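Local coordinates for CELL WALL surface anchor family protein (Streptococcus pneumoniae, PDB 2X9Y) that probably polymerises as the backbone pilin, known as RrgB, that builds the shaft of the pneumococcal surface pilus, at residues 55-60 and 93-98; 11-16 and 36-41. The protein carries 1 engineered substitution. All coordinates share one frame; numbering follows the deposited sequence.

In the fold
The chain first makes contact 2: strand 7-12 ends in a turn, a mostly irregular linker follows, and strand 36-45 returns antiparallel to that first strand. This closes a loop before contact 1 opens, so the two lie in series and neither nests within the other. Strand 53-60 follows next; after passing strands 64-75 and 85-90, the chain closes contact 1 with strand 93-98. The contacts belong to different sheets. Contact 2 places the N-terminal strand at the edge of a five-stranded antiparallel sheet, beside strand 36-45, whereas contact 1 joins two strands of a larger mixed sheet. Their centres are about 15 Å apart, and Ile41 packs against Trp56 between them.

Contact 1 (55-60 and 93-98); sequences NWSDRM and GFDLKL
Trp56 and Leu96 face each other as a hydrogen-bonded pair in the Cna-B-like domain of this pilin, where strands 55-60 and 93-98 run antiparallel with their axes 4.7 Å apart. They illustrate how one sheet pairing can serve two unlike faces. On the face carrying Trp56, Leu96, Asp58 and Phe94, the indole does most of the apolar work. Its CB only skirts Leu96 O, and with CG beside the backbone N (chi1 -64°) the benzo side of the ring is carried along the partner strand. Trp56 CE3 meets Leu96 CD2 at 3.6 Å, the two side chains running alongside each other, while Leu96 O sits at the ring edge in its plane. One atom further, Trp56 CZ3 touches Leu98 CD1 at 3.6 Å, again at the edge, and CH2 comes near Leu98 CD2. The other end of the indole turns elsewhere: NE1 bonds to Thr43 OG1. Nearby, Asp58 CB packs on Phe94 CE2, but the Asp58 carboxylate is held by Lys10, Tyr119 and the backbone of Asp136.

The face bearing Ser57 and Asp95 is polar. Ser57 OG donates to Asp95 OD1 over 2.8 Å, approaching from above the carboxylate plane. The other carboxylate oxygen takes both end nitrogens of Arg59, whose chain bends at chi2 (-61°), which brings its guanidinium across to the partner strand. The guanidinium and carboxylate planes stand 74° apart, yet Asp95 OD2 lies in the guanidinium plane. Arg59 NH2 reaches the syn lone pair of Asp95 OD2 at 2.8 Å in a salt bridge, and Arg59 NH1 donates to the same Asp95 OD2 at 3.0 Å. Arg59 NH1 also donates to Asp58 O at 2.8 Å, coming from above the carbonyl plane, while Phe94 N reaches that same Asp58 O.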
loop_
_atom_site.group_PDB
_atom_site.type_symbol
_atom_site.label_atom_id
_atom_site.label_comp_id
_atom_site.label_asym_id
_atom_site.label_seq_id
_atom_site.Cartn_x
_atom_site.Cartn_y
_atom_site.Cartn_z
ATOM N N ASN A 55 -6.608 1.429 -24.851
ATOM C CA ASN A 55 -7.046 1.093 -23.504
ATOM C C ASN A 55 -5.999 1.395 -22.444
ATOM O O ASN A 55 -4.843 1.009 -22.574
ATOM C CB ASN A 55 -7.430 -0.384 -23.423
ATOM C CG ASN A 55 -8.604 -0.726 -24.312
ATOM O OD1 ASN A 55 -9.257 0.160 -24.863
ATOM N ND2 ASN A 55 -8.884 -2.017 -24.456
ATOM N N TRP A 56 -6.420 2.093 -21.395
ATOM C CA TRP A 56 -5.587 2.293 -20.220
ATOM C C TRP A 56 -6.142 1.445 -19.098
ATOM O O TRP A 56 -7.348 1.389 -18.885
ATOM C CB TRP A 56 -5.597 3.747 -19.779
ATOM C CG TRP A 56 -5.005 4.704 -20.753
ATOM C CD1 TRP A 56 -3.747 5.229 -20.723
ATOM C CD2 TRP A 56 -5.656 5.285 -21.886
ATOM N NE1 TRP A 56 -3.572 6.098 -21.772
ATOM C CE2 TRP A 56 -4.730 6.150 -22.501
ATOM C CE3 TRP A 56 -6.932 5.156 -22.443
ATOM C CZ2 TRP A 56 -5.037 6.880 -23.645
ATOM C CZ3 TRP A 56 -7.235 5.880 -23.579
ATOM C CH2 TRP A 56 -6.291 6.730 -24.169
ATOM N N SER A 57 -5.252 0.783 -18.380
ATOM C CA SER A 57 -5.650 -0.100 -17.309
ATOM C C SER A 57 -4.745 0.200 -16.127
ATOM O O SER A 57 -3.545 0.389 -16.300
ATOM C CB SER A 57 -5.472 -1.550 -17.753
ATOM O OG SER A 57 -6.499 -2.371 -17.237
ATOM N N ASP A 58 -5.312 0.263 -14.927
ATOM C CA ASP A 58 -4.500 0.486 -13.740
ATOM C C ASP A 58 -4.937 -0.397 -12.583
ATOM O O ASP A 58 -6.123 -0.497 -12.278
ATOM C CB ASP A 58 -4.531 1.954 -13.320
ATOM C CG ASP A 58 -3.447 2.292 -12.310
ATOM O OD1 ASP A 58 -2.873 1.366 -11.699
ATOM O OD2 ASP A 58 -3.166 3.488 -12.123
ATOM N N ARG A 59 -3.963 -1.040 -11.949
ATOM C CA ARG A 59 -4.214 -1.852 -10.769
ATOM C C ARG A 59 -3.261 -1.454 -9.644
ATOM O O ARG A 59 -2.066 -1.252 -9.872
ATOM C CB ARG A 59 -4.061 -3.335 -11.106
ATOM C CG ARG A 59 -5.191 -3.896 -11.959
ATOM C CD ARG A 59 -6.531 -3.784 -11.241
ATOM N NE ARG A 59 -7.620 -4.325 -12.049
ATOM C CZ ARG A 59 -8.128 -3.717 -13.115
ATOM N NH1 ARG A 59 -7.644 -2.547 -13.506
ATOM N NH2 ARG A 59 -9.121 -4.278 -13.792
ATOM N N MET A 60 -3.791 -1.344 -8.430
ATOM C CA MET A 60 -2.990 -0.885 -7.302
ATOM C C MET A 60 -2.804 -1.948 -6.224
ATOM O O MET A 60 -3.620 -2.858 -6.077
ATOM C CB MET A 60 -3.616 0.365 -6.685
ATOM C CG MET A 60 -3.853 1.480 -7.673
ATOM S SD MET A 60 -4.773 2.835 -6.935
ATOM C CE MET A 60 -5.136 3.816 -8.385
ATOM N N GLY A 93 -8.578 -0.756 -8.834
ATOM C CA GLY A 93 -8.216 0.079 -9.966
ATOM C C GLY A 93 -9.324 0.230 -10.990
ATOM O O GLY A 93 -10.502 0.101 -10.668
ATOM N N PHE A 94 -8.949 0.499 -12.235
ATOM C CA PHE A 94 -9.942 0.743 -13.271
ATOM C C PHE A 94 -9.436 0.394 -14.662
ATOM O O PHE A 94 -8.246 0.154 -14.864
ATOM C CB PHE A 94 -10.381 2.208 -13.239
ATOM C CG PHE A 94 -9.311 3.170 -13.674
ATOM C CD1 PHE A 94 -9.241 3.603 -14.989
ATOM C CD2 PHE A 94 -8.369 3.637 -12.769
ATOM C CE1 PHE A 94 -8.255 4.487 -15.392
ATOM C CE2 PHE A 94 -7.382 4.520 -13.167
ATOM C CZ PHE A 94 -7.324 4.944 -14.479
ATOM N N ASP A 95 -10.362 0.362 -15.614
ATOM C CA ASP A 95 -10.035 0.245 -17.029
ATOM C C ASP A 95 -10.761 1.356 -17.772
ATOM O O ASP A 95 -11.945 1.592 -17.543
ATOM C CB ASP A 95 -10.469 -1.114 -17.589
ATOM C CG ASP A 95 -9.680 -2.273 -17.001
ATOM O OD1 ASP A 95 -9.114 -3.070 -17.788
ATOM O OD2 ASP A 95 -9.623 -2.388 -15.755
ATOM N N LEU A 96 -10.046 2.049 -18.649
ATOM C CA LEU A 96 -10.638 3.100 -19.459
ATOM C C LEU A 96 -10.411 2.775 -20.935
ATOM O O LEU A 96 -9.278 2.741 -21.412
ATOM C CB LEU A 96 -10.035 4.459 -19.093
ATOM C CG LEU A 96 -10.691 5.699 -19.705
ATOM C CD1 LEU A 96 -10.436 6.925 -18.848
ATOM C CD2 LEU A 96 -10.211 5.932 -21.129
ATOM N N LYS A 97 -11.495 2.522 -21.655
ATOM C CA LYS A 97 -11.393 2.092 -23.044
ATOM C C LYS A 97 -12.078 3.069 -23.985
ATOM O O LYS A 97 -13.271 3.345 -23.848
ATOM C CB LYS A 97 -12.001 0.696 -23.208
ATOM C CG LYS A 97 -11.412 -0.338 -22.262
ATOM C CD LYS A 97 -12.102 -1.686 -22.392
ATOM C CE LYS A 97 -11.499 -2.698 -21.423
ATOM N NZ LYS A 97 -12.141 -4.041 -21.517
ATOM N N LEU A 98 -11.322 3.596 -24.940
ATOM C CA LEU A 98 -11.912 4.460 -25.946
ATOM C C LEU A 98 -12.932 3.683 -26.754
ATOM O O LEU A 98 -12.741 2.508 -27.040
ATOM C CB LEU A 98 -10.848 5.054 -26.864
ATOM C CG LEU A 98 -10.482 6.504 -26.551
ATOM C CD1 LEU A 98 -10.435 6.722 -25.046
ATOM C CD2 LEU A 98 -9.170 6.897 -27.211
#

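Contact 2 (11-16 and 36-41); sequences DFKGKA and VVEYEI
Glu40 reaches from strand 36-41 into the turn that ends strand 7-12 and meets the backbone of Gly14 and Ala16, an example of a side chain taking over where strand pairing stops. The setting is the edge of an antiparallel sheet in this modular, Cna-B-like pilin. Asp11 and Glu40 form a hydrogen-bonded pair, Phe12 and Tyr39 the following non-hydrogen-bonded one, and the chain then leaves the strand through a type II beta turn at Phe12-Lys15, closed by Lys15 N to Phe12 O.

Glu40 has the most surface buried here. Its CG stands anti to the backbone N (chi1 -180°) and the chain continues extended, which carries the carboxylate into the bend. On the way Glu40 CB packs on Lys13 CA at 3.9 Å, and CG lies against Ala16 CB. Glu40 OE1 then accepts Ala16 N at 3.2 Å, met nearly along its C-O axis, and a weak bond from Gly14 N at 3.1 Å. Two backbone N-H groups on the turn thus share one oxygen, while OE2 has a long, weak ion pair with Lys116.

Lys13 and Glu38 extend alongside each other in one direction on the exposed flank. Lys13 takes part through its aliphatic chain: Lys13 CD lies 3.1 Å from Glu38 OE1, whereas the charged NZ stays 4.6 Å from that Glu38 OE1, without a salt bridge. Their backbones are joined more firmly, Lys13 N donating to Glu38 O at 2.8 Å. Farther inside, where both side chains touch Val261, Phe12 and Tyr39 lie nearly parallel, planes 27° apart, but offset, with their ring centres well apart; Phe12 CE2 touches Tyr39 CE2 at 3.5 Å, and the same Phe12 atom rests on Val37 CG1.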
loop_
_atom_site.group_PDB
_atom_site.type_symbol
_atom_site.label_atom_id
_atom_site.label_comp_id
_atom_site.label_asym_id
_atom_site.label_seq_id
_atom_site.Cartn_x
_atom_site.Cartn_y
_atom_site.Cartn_z
ATOM N N ASP A 11 2.604 9.724 -13.107
ATOM C CA ASP A 11 3.219 10.225 -11.895
ATOM C C ASP A 11 2.152 10.896 -11.056
ATOM O O ASP A 11 0.971 10.819 -11.373
ATOM C CB ASP A 11 4.346 11.205 -12.228
ATOM C CG ASP A 11 5.436 11.220 -11.168
ATOM O OD1 ASP A 11 5.135 10.902 -9.996
ATOM O OD2 ASP A 11 6.595 11.545 -11.505
ATOM N N PHE A 12 2.561 11.550 -9.979
ATOM C CA PHE A 12 1.618 12.298 -9.173
ATOM C C PHE A 12 1.160 13.522 -9.953
ATOM O O PHE A 12 1.860 13.995 -10.852
ATOM C CB PHE A 12 2.247 12.695 -7.838
ATOM C CG PHE A 12 2.733 11.526 -7.033
ATOM C CD1 PHE A 12 4.043 11.464 -6.594
ATOM C CD2 PHE A 12 1.881 10.477 -6.734
ATOM C CE1 PHE A 12 4.489 10.384 -5.858
ATOM C CE2 PHE A 12 2.324 9.393 -5.999
ATOM C CZ PHE A 12 3.626 9.348 -5.560
ATOM N N LYS A 13 -0.024 14.016 -9.611
ATOM C CA LYS A 13 -0.607 15.174 -10.271
ATOM C C LYS A 13 0.451 16.242 -10.508
ATOM O O LYS A 13 1.165 16.640 -9.587
ATOM C CB LYS A 13 -1.740 15.736 -9.415
ATOM C CG LYS A 13 -2.643 16.751 -10.102
ATOM C CD LYS A 13 -3.738 17.206 -9.136
ATOM C CE LYS A 13 -4.897 17.902 -9.845
ATOM N NZ LYS A 13 -4.639 19.348 -10.097
ATOM N N GLY A 14 0.558 16.686 -11.756
ATOM C CA GLY A 14 1.465 17.760 -12.116
ATOM C C GLY A 14 2.862 17.322 -12.519
ATOM O O GLY A 14 3.654 18.138 -12.990
ATOM N N LYS A 15 3.172 16.039 -12.348
ATOM C CA LYS A 15 4.537 15.568 -12.569
ATOM C C LYS A 15 4.699 14.627 -13.761
ATOM O O LYS A 15 5.820 14.351 -14.187
ATOM C CB LYS A 15 5.089 14.919 -11.297
ATOM C CG LYS A 15 5.337 15.912 -10.179
ATOM C CD LYS A 15 5.124 15.280 -8.817
ATOM C CE LYS A 15 4.997 16.353 -7.745
ATOM N NZ LYS A 15 4.111 15.928 -6.622
ATOM N N ALA A 16 3.587 14.137 -14.301
ATOM C CA ALA A 16 3.646 13.258 -15.465
ATOM C C ALA A 16 4.300 13.978 -16.642
ATOM O O ALA A 16 4.070 15.168 -16.855
ATOM C CB ALA A 16 2.262 12.769 -15.838
ATOM N N VAL A 36 -5.115 11.400 0.464
ATOM C CA VAL A 36 -5.582 11.178 -0.891
ATOM C C VAL A 36 -4.437 11.424 -1.860
ATOM O O VAL A 36 -3.938 12.542 -1.975
ATOM C CB VAL A 36 -6.750 12.104 -1.248
ATOM C CG1 VAL A 36 -7.108 11.950 -2.715
ATOM C CG2 VAL A 36 -7.951 11.804 -0.366
ATOM N N VAL A 37 -4.012 10.368 -2.544
ATOM C CA VAL A 37 -2.934 10.471 -3.512
ATOM C C VAL A 37 -3.521 10.779 -4.886
ATOM O O VAL A 37 -4.364 10.034 -5.391
ATOM C CB VAL A 37 -2.108 9.167 -3.565
ATOM C CG1 VAL A 37 -0.950 9.304 -4.543
ATOM C CG2 VAL A 37 -1.597 8.814 -2.180
ATOM N N GLU A 38 -3.091 11.885 -5.484
ATOM C CA GLU A 38 -3.631 12.279 -6.779
ATOM C C GLU A 38 -2.702 11.928 -7.941
ATOM O O GLU A 38 -1.561 12.379 -8.006
ATOM C CB GLU A 38 -4.008 13.759 -6.783
ATOM C CG GLU A 38 -5.158 14.066 -5.839
ATOM C CD GLU A 38 -6.033 15.214 -6.309
ATOM O OE1 GLU A 38 -5.487 16.211 -6.832
ATOM O OE2 GLU A 38 -7.271 15.119 -6.149
ATOM N N TYR A 39 -3.213 11.111 -8.855
ATOM C CA TYR A 39 -2.421 10.606 -9.963
ATOM C C TYR A 39 -2.765 11.270 -11.279
ATOM O O TYR A 39 -3.793 11.925 -11.422
ATOM C CB TYR A 39 -2.610 9.101 -10.113
ATOM C CG TYR A 39 -1.989 8.293 -9.002
ATOM C CD1 TYR A 39 -2.781 7.584 -8.110
ATOM C CD2 TYR A 39 -0.611 8.237 -8.847
ATOM C CE1 TYR A 39 -2.220 6.837 -7.101
ATOM C CE2 TYR A 39 -0.042 7.497 -7.841
ATOM C CZ TYR A 39 -0.852 6.798 -6.967
ATOM O OH TYR A 39 -0.295 6.055 -5.953
ATOM N N GLU A 40 -1.899 11.057 -12.255
ATOM C CA GLU A 40 -2.023 11.698 -13.544
ATOM C C GLU A 40 -1.325 10.822 -14.566
ATOM O O GLU A 40 -0.162 10.451 -14.385
ATOM C CB GLU A 40 -1.362 13.069 -13.482
ATOM C CG GLU A 40 -1.404 13.876 -14.760
ATOM C CD GLU A 40 -0.666 15.198 -14.613
ATOM O OE1 GLU A 40 0.572 15.173 -14.428
ATOM O OE2 GLU A 40 -1.324 16.260 -14.673
ATOM N N ILE A 41 -2.045 10.468 -15.623
ATOM C CA ILE A 41 -1.457 9.725 -16.727
ATOM C C ILE A 41 -1.468 10.575 -17.988
ATOM O O ILE A 41 -2.524 11.033 -18.419
ATOM C CB ILE A 41 -2.232 8.433 -17.020
ATOM C CG1 ILE A 41 -2.348 7.577 -15.758
ATOM C CG2 ILE A 41 -1.553 7.661 -18.144
ATOM C CD1 ILE A 41 -3.379 6.479 -15.874
#